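PDB 6NLR: histidinol-phosphatase from Listeria monocytogenes serotype 4b str. H7858, which probably hydrolyses L-histidinol phosphate to histidinol and inorganic phosphate in histidine biosynthesis, using a trinuclear metal centre of the PHP family. Local coordinates for residues Gly91-Tyr96 / Ser121-Glu126; Thr115-Leu120 / Pro176-His181; Pro42-Phe47 / Ile98-Phe103. One frame throughout, in Å; residues are numbered along the deposited sequence.

Interaction 1 (Gly91-Tyr96 / Ser121-Glu126); sequences GFEVDY and SLHFLE. With MN (manganese (II) ion), chain E; CO (cobalt (II) ion), chain F.
Glu93 on strand 87-95 and His123 at the break in strand 117-127 reach one manganese ion, while the backbones behind them are laced in parallel: Ser121 N donates to Val94 O and Tyr96 N to Ser121 O, each at 2.9 Å. Asp95 pairs with Ser121 in this bridge, and its CA lies against Ser121 O in a CA-H...O contact. The Glu93 side chain sets out with CB directed toward the other segment and, with CG anti to the backbone N (chi1 -171°), runs fully extended to the metals. CG passes 3.4 Å from Ser121 OG; CD lies equally far from manganese and cobalt, and the carboxylate bridges them, OE1 bonding cobalt at 2.2 Å and OE2 manganese at 2.1 Å. The anti lone pair of OE2 also receives the Ser121 hydroxyl, OG to OE2 2.7 Å, which helps to fix the carboxylate's rotation. His123 binds the same manganese through NE2 and turns its other nitrogen to Asp95: ND1 donates to OD1 over 2.8 Å. The aspartate oxygen lies close to the imidazole plane, but the N-H meets the carboxylate from above, the two planes being 63° apart. A water donates to Asp95 OD1 and Tyr96 O and accepts from His123 N. Farther out, Leu122 CD1 lies at the edge of the Tyr96 ring, whose hydroxyl bonds Glu101. His181 completes the protein ligands of this manganese, and His6, His8 and Asp258 those of cobalt. A bridging glutamate near the C-terminal end of one strand and a metal-bound histidine with a His-carboxylate hydrogen bond belong to the metal centre of a PHP-type barrel.

Interaction 2 (Thr115-Leu120 / Pro176-His181); sequences TDDGVL and PRRMGH. With MN (manganese (II) ion), chain E.
Strand 117-127 meets the short strand 178-179 through a single bridge, Leu120 with Met179, their CA atoms 5.0 Å apart. Leu120 N donates to Arg178 O and Leu120 O accepts from Gly180 N, a pair of backbone bonds that joins the two sheets of this PHP domain, whose family belongs to the TIM-barrel clan. CA-H...O contacts from Val119 and Met179 accompany these bonds. On one side of the bridge, Arg178 bends at chi3 (70°) and grips Asp117 end-on. NH1 meets OD1 at 2.9 Å on its syn lone pair, and NH2 reaches OD2, also at 2.9 Å, from above the carboxylate plane; carboxylate and guanidinium are turned 47° against each other. Both partners are shared: Asp117 OD2 also takes Arg3 and Ser36, while Arg178 serves Glu220 and Gly5 O. Gly118 O lies over a guanidinium face, offset toward the rim. Pro176 CB packs 4.0 Å from Leu120 CB, with Gly118 C and Leu120 N as its backbone neighbours, and Leu120 and the selenomethionine Met179 run side by side, CB of the former 3.9 Å from CE of the latter. Val119 presses CG1 onto CA of Gly180, the residue just before His181, at 3.4 Å. The His181 imidazole binds manganese through NE2 at 2.1 Å, a water on the same ion lying in the ring plane at its edge.

Interaction 3 (Pro42-Phe47 / Ile98-Phe103); sequences PLSSEF and IGYEDF
Two chain segments entering helices approach with their CA atoms 6.6 Å apart at Ser44 and Phe103 and 7.3 Å at Phe47 and Tyr100; no hydrogen bond crosses between them, and aromatic rings carry the contact. Ser44 and Tyr100 each occupy the N-cap position of their helix. The serine hydroxyl turns back to its own chain and accepts from Phe47 N, OG to N 2.8 Å in a nearly straight bond, while its CB points at the other segment and rests over the face of Phe103. That CH-pi contact is well centred, CB lying 3.6 Å from the ring centroid and only 12° off the normal. Ser44 N lies over the same ring near CE2 and CZ, with Pro42 O at its edge. Tyr100 receives Phe47 on one face. The backbone sets Phe47 CB over the centre of the tyrosine ring, 4.1 Å from its centroid; a chi1 of 174°, which puts CG opposite the main-chain nitrogen, then directs the phenyl ring so that its CD1 edge meets that face in a T-shaped stack, planes at 87° and CD1 3.9 Å from Tyr100 CE1. Glu46 comes in at the tyrosine's edge, its CB 3.7 Å from CE2, while its carboxylate turns to Lys49 in a salt bridge. Phe47 also meets Phe124, edge-to-face, and Phe131. The contact packs the loop and short helix 45-48 that follow strand 34-40 against the N-terminal end of helix 101-111, the crossover helix of a beta-alpha-beta unit, with the Ser44 N-cap and an edge-to-face Phe47-Tyr100 pair.

Overall arrangement
Following the chain from the N terminus, segment 42-47, just past strand 34-40, is the first to find its partner: interaction 3 closes a loop of 50 residues at 98-103. Within that loop lies 91-96, which pairs only later with 121-126, so interactions 1 and 3 cross. Interaction 1 spans the crossover through helix 101-111. Before it closes, 115-120 opens interaction 2, whose partner 176-181 lies 55 residues on, so these two cross as well, whereas interactions 3 and 2 follow in series. Interaction 1 pairs neighbours in the five-stranded sheet and interaction 2 ties that sheet to the three-stranded one; they share strand 117-127 and a manganese. Interaction 3 packs beside interaction 1, without touching interaction 2.

Interaction 1 (Gly91-Tyr96 / Ser121-Glu126)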
loop_
_atom_site.group_PDB
_atom_site.type_symbol
_atom_site.label_atom_id
_atom_site.label_comp_id
_atom_site.label_asym_id
_atom_site.label_seq_id
_atom_site.Cartn_x
_atom_site.Cartn_y
_atom_site.Cartn_z
ATOM N N GLY A 91 -12.319 -2.676 4.082
ATOM C CA GLY A 91 -11.323 -2.438 5.135
ATOM C C GLY A 91 -10.533 -1.194 4.840
ATOM O O GLY A 91 -11.080 -0.254 4.218
ATOM N N PHE A 92 -9.298 -1.167 5.309
ATOM C CA PHE A 92 -8.409 -0.000 5.164
ATOM C C PHE A 92 -7.060 -0.425 4.620
ATOM O O PHE A 92 -6.587 -1.556 4.908
ATOM C CB PHE A 92 -8.207 0.664 6.527
ATOM C CG PHE A 92 -9.483 1.185 7.125
ATOM C CD1 PHE A 92 -10.064 2.353 6.643
ATOM C CD2 PHE A 92 -10.120 0.483 8.135
ATOM C CE1 PHE A 92 -11.257 2.825 7.172
ATOM C CE2 PHE A 92 -11.291 0.980 8.689
ATOM C CZ PHE A 92 -11.851 2.146 8.209
ATOM N N GLU A 93 -6.448 0.494 3.879
ATOM C CA GLU A 93 -4.987 0.583 3.739
ATOM C C GLU A 93 -4.523 1.365 4.965
ATOM O O GLU A 93 -4.743 2.603 5.028
ATOM C CB GLU A 93 -4.553 1.238 2.438
ATOM C CG GLU A 93 -3.051 1.099 2.232
ATOM C CD GLU A 93 -2.510 1.722 0.963
ATOM O OE1 GLU A 93 -3.321 2.307 0.218
ATOM O OE2 GLU A 93 -1.282 1.606 0.726
ATOM N N VAL A 94 -3.962 0.634 5.923
ATOM C CA VAL A 94 -3.528 1.171 7.230
ATOM C C VAL A 94 -2.075 1.612 7.090
ATOM O O VAL A 94 -1.237 0.790 6.725
ATOM C CB VAL A 94 -3.730 0.127 8.335
ATOM C CG1 VAL A 94 -3.335 0.683 9.687
ATOM C CG2 VAL A 94 -5.175 -0.371 8.356
ATOM N N ASP A 95 -1.794 2.877 7.385
ATOM C CA ASP A 95 -0.401 3.369 7.492
ATOM C C ASP A 95 0.250 2.689 8.696
ATOM O O ASP A 95 -0.343 2.725 9.807
ATOM C CB ASP A 95 -0.346 4.889 7.624
ATOM C CG ASP A 95 -0.390 5.558 6.273
ATOM O OD1 ASP A 95 0.698 5.706 5.650
ATOM O OD2 ASP A 95 -1.507 5.845 5.833
ATOM N N TYR A 96 1.424 2.107 8.486
ATOM C CA TYR A 96 2.376 1.831 9.579
ATOM C C TYR A 96 3.080 3.165 9.868
ATOM O O TYR A 96 3.819 3.689 8.999
ATOM C CB TYR A 96 3.329 0.677 9.275
ATOM C CG TYR A 96 4.192 0.385 10.467
ATOM C CD1 TYR A 96 3.639 -0.168 11.620
ATOM C CD2 TYR A 96 5.521 0.767 10.506
ATOM C CE1 TYR A 96 4.403 -0.370 12.758
ATOM C CE2 TYR A 96 6.300 0.544 11.630
ATOM C CZ TYR A 96 5.734 -0.020 12.756
ATOM O OH TYR A 96 6.492 -0.226 13.852
ATOM N N SER A 121 0.597 -0.703 5.051
ATOM C CA SER A 121 1.490 -0.005 4.098
ATOM C C SER A 121 2.381 0.999 4.836
ATOM O O SER A 121 1.872 1.747 5.692
ATOM C CB SER A 121 0.685 0.689 3.039
ATOM O OG SER A 121 0.090 -0.270 2.194
ATOM N N LEU A 122 3.639 1.060 4.442
ATOM C CA LEU A 122 4.579 2.127 4.868
ATOM C C LEU A 122 4.633 3.226 3.788
ATOM O O LEU A 122 5.087 2.936 2.645
ATOM C CB LEU A 122 5.945 1.491 5.122
ATOM C CG LEU A 122 7.003 2.441 5.661
ATOM C CD1 LEU A 122 6.683 2.839 7.102
ATOM C CD2 LEU A 122 8.372 1.819 5.539
ATOM N N HIS A 123 4.270 4.457 4.156
ATOM C CA HIS A 123 4.238 5.634 3.238
ATOM C C HIS A 123 5.108 6.783 3.760
ATOM O O HIS A 123 5.380 7.704 2.968
ATOM C CB HIS A 123 2.812 6.163 3.027
ATOM C CG HIS A 123 1.860 5.205 2.390
ATOM N ND1 HIS A 123 0.684 4.827 3.015
ATOM C CD2 HIS A 123 1.890 4.541 1.217
ATOM C CE1 HIS A 123 0.031 3.974 2.245
ATOM N NE2 HIS A 123 0.756 3.767 1.159
ATOM N N PHE A 124 5.509 6.759 5.031
ATOM C CA PHE A 124 6.234 7.871 5.689
ATOM C C PHE A 124 7.446 7.318 6.442
ATOM O O PHE A 124 7.340 6.278 7.120
ATOM C CB PHE A 124 5.323 8.613 6.666
ATOM C CG PHE A 124 4.152 9.325 6.039
ATOM C CD1 PHE A 124 4.298 10.599 5.518
ATOM C CD2 PHE A 124 2.894 8.729 6.016
ATOM C CE1 PHE A 124 3.209 11.257 4.964
ATOM C CE2 PHE A 124 1.815 9.378 5.444
ATOM C CZ PHE A 124 1.977 10.637 4.916
ATOM N N LEU A 125 8.570 8.011 6.322
ATOM C CA LEU A 125 9.804 7.759 7.104
ATOM C C LEU A 125 10.227 9.052 7.767
ATOM O O LEU A 125 9.890 10.134 7.260
ATOM C CB LEU A 125 10.933 7.354 6.153
ATOM C CG LEU A 125 10.939 5.930 5.661
ATOM C CD1 LEU A 125 12.091 5.759 4.672
ATOM C CD2 LEU A 125 11.056 4.976 6.837
ATOM N N GLU A 126 10.996 8.932 8.840
ATOM C CA GLU A 126 11.728 10.083 9.417
ATOM C C GLU A 126 12.624 10.665 8.320
ATOM O O GLU A 126 13.337 9.881 7.645
ATOM C CB GLU A 126 12.546 9.667 10.639
ATOM C CG GLU A 126 13.669 10.636 10.918
ATOM C CD GLU A 126 14.180 10.654 12.338
ATOM O OE1 GLU A 126 13.852 9.698 13.096
ATOM O OE2 GLU A 126 14.890 11.617 12.676
HETATM MN MN MN E . -0.087 2.800 -0.488
HETATM CO CO CO F . -3.296 2.158 -1.941
HETATM O O HOH W 1 3.139 5.108 6.620
HETATM O O HOH W 2 5.888 5.499 9.287
HETATM O O HOH W 3 1.368 3.857 -1.957
HETATM O O HOH W 4 -1.092 2.142 -1.828
#

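Interaction 2 (Thr115-Leu120 / Pro176-His181)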
loop_
_atom_site.group_PDB
_atom_site.type_symbol
_atom_site.label_atom_id
_atom_site.label_comp_id
_atom_site.label_asym_id
_atom_site.label_seq_id
_atom_site.Cartn_x
_atom_site.Cartn_y
_atom_site.Cartn_z
ATOM N N THR A 115 -14.567 -4.583 9.463
ATOM C CA THR A 115 -13.740 -4.839 8.257
ATOM C C THR A 115 -13.614 -6.341 8.031
ATOM O O THR A 115 -13.777 -7.082 8.976
ATOM C CB THR A 115 -12.348 -4.213 8.378
ATOM O OG1 THR A 115 -11.604 -4.924 9.368
ATOM C CG2 THR A 115 -12.415 -2.748 8.736
ATOM N N ASP A 116 -13.205 -6.697 6.827
ATOM C CA ASP A 116 -13.203 -8.032 6.203
ATOM C C ASP A 116 -11.882 -8.264 5.454
ATOM O O ASP A 116 -11.678 -9.346 4.926
ATOM C CB ASP A 116 -14.311 -7.957 5.156
ATOM C CG ASP A 116 -14.873 -9.284 4.760
ATOM O OD1 ASP A 116 -14.417 -10.273 5.350
ATOM O OD2 ASP A 116 -15.761 -9.308 3.871
ATOM N N ASP A 117 -11.057 -7.229 5.290
ATOM C CA ASP A 117 -9.740 -7.322 4.606
ATOM C C ASP A 117 -8.938 -6.098 5.027
ATOM O O ASP A 117 -9.472 -5.225 5.765
ATOM C CB ASP A 117 -9.893 -7.440 3.085
ATOM C CG ASP A 117 -8.693 -8.009 2.334
ATOM O OD1 ASP A 117 -7.728 -8.467 2.999
ATOM O OD2 ASP A 117 -8.731 -7.996 1.063
ATOM N N GLY A 118 -7.689 -6.044 4.602
ATOM C CA GLY A 118 -6.792 -4.961 5.026
ATOM C C GLY A 118 -5.443 -5.098 4.373
ATOM O O GLY A 118 -5.061 -6.217 3.999
ATOM N N VAL A 119 -4.774 -3.960 4.224
ATOM C CA VAL A 119 -3.374 -3.858 3.769
ATOM C C VAL A 119 -2.657 -2.974 4.785
ATOM O O VAL A 119 -3.227 -1.932 5.191
ATOM C CB VAL A 119 -3.325 -3.312 2.332
ATOM C CG1 VAL A 119 -1.906 -3.077 1.885
ATOM C CG2 VAL A 119 -4.020 -4.247 1.347
ATOM N N LEU A 120 -1.471 -3.383 5.215
ATOM C CA LEU A 120 -0.609 -2.536 6.065
ATOM C C LEU A 120 0.515 -2.019 5.184
ATOM O O LEU A 120 1.262 -2.852 4.643
ATOM C CB LEU A 120 -0.086 -3.353 7.242
ATOM C CG LEU A 120 0.794 -2.589 8.227
ATOM C CD1 LEU A 120 -0.011 -1.543 8.965
ATOM C CD2 LEU A 120 1.460 -3.562 9.200
ATOM N N PRO A 176 -3.824 -5.933 9.698
ATOM C CA PRO A 176 -3.804 -6.563 8.384
ATOM C C PRO A 176 -2.687 -7.606 8.296
ATOM O O PRO A 176 -1.661 -7.442 8.945
ATOM C CB PRO A 176 -3.486 -5.407 7.434
ATOM C CG PRO A 176 -4.032 -4.205 8.165
ATOM C CD PRO A 176 -3.757 -4.469 9.636
ATOM N N ARG A 177 -2.893 -8.635 7.476
ATOM C CA ARG A 177 -1.893 -9.697 7.245
ATOM C C ARG A 177 -1.320 -9.595 5.834
ATOM O O ARG A 177 -0.528 -10.493 5.461
ATOM C CB ARG A 177 -2.562 -11.031 7.533
ATOM C CG ARG A 177 -2.942 -11.125 9.004
ATOM C CD ARG A 177 -3.316 -12.502 9.388
ATOM N NE ARG A 177 -3.739 -12.554 10.782
ATOM C CZ ARG A 177 -4.485 -13.531 11.278
ATOM N NH1 ARG A 177 -4.868 -14.507 10.468
ATOM N NH2 ARG A 177 -4.835 -13.530 12.557
ATOM N N ARG A 178 -1.701 -8.564 5.081
ATOM C CA ARG A 178 -1.185 -8.337 3.714
ATOM C C ARG A 178 -0.368 -7.049 3.724
ATOM O O ARG A 178 -0.881 -5.976 4.067
ATOM C CB ARG A 178 -2.316 -8.294 2.686
ATOM C CG ARG A 178 -1.781 -8.263 1.251
ATOM C CD ARG A 178 -2.748 -8.818 0.192
ATOM N NE ARG A 178 -3.906 -7.970 -0.023
ATOM C CZ ARG A 178 -5.089 -8.084 0.585
ATOM N NH1 ARG A 178 -5.309 -9.046 1.481
ATOM N NH2 ARG A 178 -6.062 -7.240 0.271
HETATM N N MSE A 179 0.923 -7.174 3.399
HETATM C CA MSE A 179 1.815 -6.029 3.448
HETATM C C MSE A 179 1.756 -5.337 2.091
HETATM O O MSE A 179 1.960 -5.983 1.066
HETATM C CB MSE A 179 3.257 -6.449 3.761
HETATM C CG MSE A 179 3.410 -7.323 5.011
HETATM SE SE MSE A 179 2.890 -6.373 6.686
HETATM C CE MSE A 179 1.096 -7.114 7.019
ATOM N N GLY A 180 1.518 -4.023 2.118
ATOM C CA GLY A 180 1.341 -3.218 0.928
ATOM C C GLY A 180 2.638 -2.926 0.186
ATOM O O GLY A 180 3.655 -2.649 0.842
ATOM N N HIS A 181 2.582 -2.984 -1.146
ATOM C CA HIS A 181 3.642 -2.571 -2.116
ATOM C C HIS A 181 5.031 -2.482 -1.463
ATOM O O HIS A 181 5.524 -1.353 -1.311
ATOM C CB HIS A 181 3.231 -1.244 -2.787
ATOM C CG HIS A 181 2.639 -0.219 -1.869
ATOM N ND1 HIS A 181 3.294 0.200 -0.711
ATOM C CD2 HIS A 181 1.482 0.499 -1.956
ATOM C CE1 HIS A 181 2.552 1.140 -0.119
ATOM N NE2 HIS A 181 1.427 1.341 -0.858
HETATM MN MN MN E . -0.087 2.800 -0.488
HETATM O O HOH W 5 -5.202 -8.457 5.456
HETATM O O HOH W 3 1.368 3.857 -1.957
HETATM O O HOH W 4 -1.092 2.142 -1.828
#

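Interaction 3 (Pro42-Phe47 / Ile98-Phe103)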
loop_
_atom_site.group_PDB
_atom_site.type_symbol
_atom_site.label_atom_id
_atom_site.label_comp_id
_atom_site.label_asym_id
_atom_site.label_seq_id
_atom_site.Cartn_x
_atom_site.Cartn_y
_atom_site.Cartn_z
ATOM N N PRO A 42 -7.635 7.194 8.393
ATOM C CA PRO A 42 -7.238 8.500 8.919
ATOM C C PRO A 42 -5.887 8.489 9.662
ATOM O O PRO A 42 -5.622 7.543 10.396
ATOM C CB PRO A 42 -8.371 8.843 9.901
ATOM C CG PRO A 42 -9.576 8.106 9.348
ATOM C CD PRO A 42 -9.002 6.817 8.779
ATOM N N LEU A 43 -5.053 9.514 9.445
ATOM C CA LEU A 43 -3.732 9.620 10.134
ATOM C C LEU A 43 -3.934 10.079 11.573
ATOM O O LEU A 43 -4.912 10.750 11.835
ATOM C CB LEU A 43 -2.818 10.596 9.406
ATOM C CG LEU A 43 -2.495 10.242 7.959
ATOM C CD1 LEU A 43 -1.611 11.319 7.353
ATOM C CD2 LEU A 43 -1.812 8.897 7.884
ATOM N N SER A 44 -3.044 9.685 12.479
ATOM C CA SER A 44 -2.929 10.251 13.845
ATOM C C SER A 44 -2.781 11.777 13.729
ATOM O O SER A 44 -1.909 12.224 12.951
ATOM C CB SER A 44 -1.768 9.628 14.586
ATOM O OG SER A 44 -1.197 10.561 15.485
ATOM N N SER A 45 -3.585 12.550 14.469
ATOM C CA SER A 45 -3.438 14.024 14.553
ATOM C C SER A 45 -2.078 14.376 15.184
ATOM O O SER A 45 -1.513 15.410 14.782
ATOM C CB SER A 45 -4.594 14.666 15.288
ATOM O OG SER A 45 -4.692 14.145 16.605
ATOM N N GLU A 46 -1.564 13.565 16.117
ATOM C CA GLU A 46 -0.216 13.754 16.721
ATOM C C GLU A 46 0.854 13.580 15.636
ATOM O O GLU A 46 1.791 14.372 15.589
ATOM C CB GLU A 46 0.072 12.763 17.854
ATOM C CG GLU A 46 -0.656 13.069 19.138
ATOM C CD GLU A 46 -0.345 14.458 19.674
ATOM O OE1 GLU A 46 0.848 14.739 20.011
ATOM O OE2 GLU A 46 -1.281 15.265 19.709
ATOM N N PHE A 47 0.749 12.535 14.829
ATOM C CA PHE A 47 1.696 12.263 13.721
ATOM C C PHE A 47 1.740 13.469 12.771
ATOM O O PHE A 47 2.799 13.909 12.338
ATOM C CB PHE A 47 1.279 10.979 12.995
ATOM C CG PHE A 47 2.107 10.726 11.772
ATOM C CD1 PHE A 47 3.334 10.095 11.873
ATOM C CD2 PHE A 47 1.689 11.186 10.535
ATOM C CE1 PHE A 47 4.127 9.910 10.747
ATOM C CE2 PHE A 47 2.478 10.987 9.413
ATOM C CZ PHE A 47 3.693 10.365 9.527
ATOM N N ILE A 98 5.674 4.819 12.223
ATOM C CA ILE A 98 6.830 4.505 13.116
ATOM C C ILE A 98 6.733 5.404 14.356
ATOM O O ILE A 98 6.619 6.638 14.194
ATOM C CB ILE A 98 8.152 4.688 12.349
ATOM C CG1 ILE A 98 8.269 3.673 11.208
ATOM C CG2 ILE A 98 9.354 4.613 13.298
ATOM C CD1 ILE A 98 9.187 4.102 10.101
ATOM N N GLY A 99 6.679 4.791 15.539
ATOM C CA GLY A 99 6.563 5.482 16.831
ATOM C C GLY A 99 5.118 5.757 17.216
ATOM O O GLY A 99 4.929 6.318 18.293
ATOM N N TYR A 100 4.117 5.396 16.394
ATOM C CA TYR A 100 2.682 5.628 16.719
ATOM C C TYR A 100 1.883 4.309 16.721
ATOM O O TYR A 100 0.674 4.326 16.384
ATOM C CB TYR A 100 2.104 6.663 15.750
ATOM C CG TYR A 100 2.711 8.029 15.925
ATOM C CD1 TYR A 100 3.928 8.332 15.346
ATOM C CD2 TYR A 100 2.103 8.994 16.707
ATOM C CE1 TYR A 100 4.515 9.571 15.505
ATOM C CE2 TYR A 100 2.672 10.250 16.870
ATOM C CZ TYR A 100 3.888 10.528 16.276
ATOM O OH TYR A 100 4.482 11.739 16.439
ATOM N N GLU A 101 2.514 3.198 17.110
ATOM C CA GLU A 101 1.855 1.862 17.178
ATOM C C GLU A 101 0.624 1.938 18.088
ATOM O O GLU A 101 -0.380 1.292 17.761
ATOM C CB GLU A 101 2.842 0.784 17.637
ATOM C CG GLU A 101 3.883 0.484 16.578
ATOM C CD GLU A 101 4.790 -0.697 16.846
ATOM O OE1 GLU A 101 4.725 -1.283 17.977
ATOM O OE2 GLU A 101 5.571 -1.035 15.920
ATOM N N ASP A 102 0.685 2.688 19.190
ATOM C CA ASP A 102 -0.459 2.795 20.133
ATOM C C ASP A 102 -1.665 3.359 19.379
ATOM O O ASP A 102 -2.766 2.801 19.533
ATOM C CB ASP A 102 -0.143 3.634 21.378
ATOM C CG ASP A 102 0.874 2.998 22.313
ATOM O OD1 ASP A 102 1.245 1.836 22.060
ATOM O OD2 ASP A 102 1.311 3.677 23.280
ATOM N N PHE A 103 -1.489 4.436 18.614
ATOM C CA PHE A 103 -2.592 5.041 17.823
ATOM C C PHE A 103 -3.152 3.965 16.884
ATOM O O PHE A 103 -4.357 3.772 16.822
ATOM C CB PHE A 103 -2.150 6.271 17.021
ATOM C CG PHE A 103 -3.127 6.630 15.932
ATOM C CD1 PHE A 103 -4.280 7.346 16.222
ATOM C CD2 PHE A 103 -2.947 6.158 14.636
ATOM C CE1 PHE A 103 -5.203 7.629 15.227
ATOM C CE2 PHE A 103 -3.874 6.438 13.640
ATOM C CZ PHE A 103 -4.998 7.168 13.940
#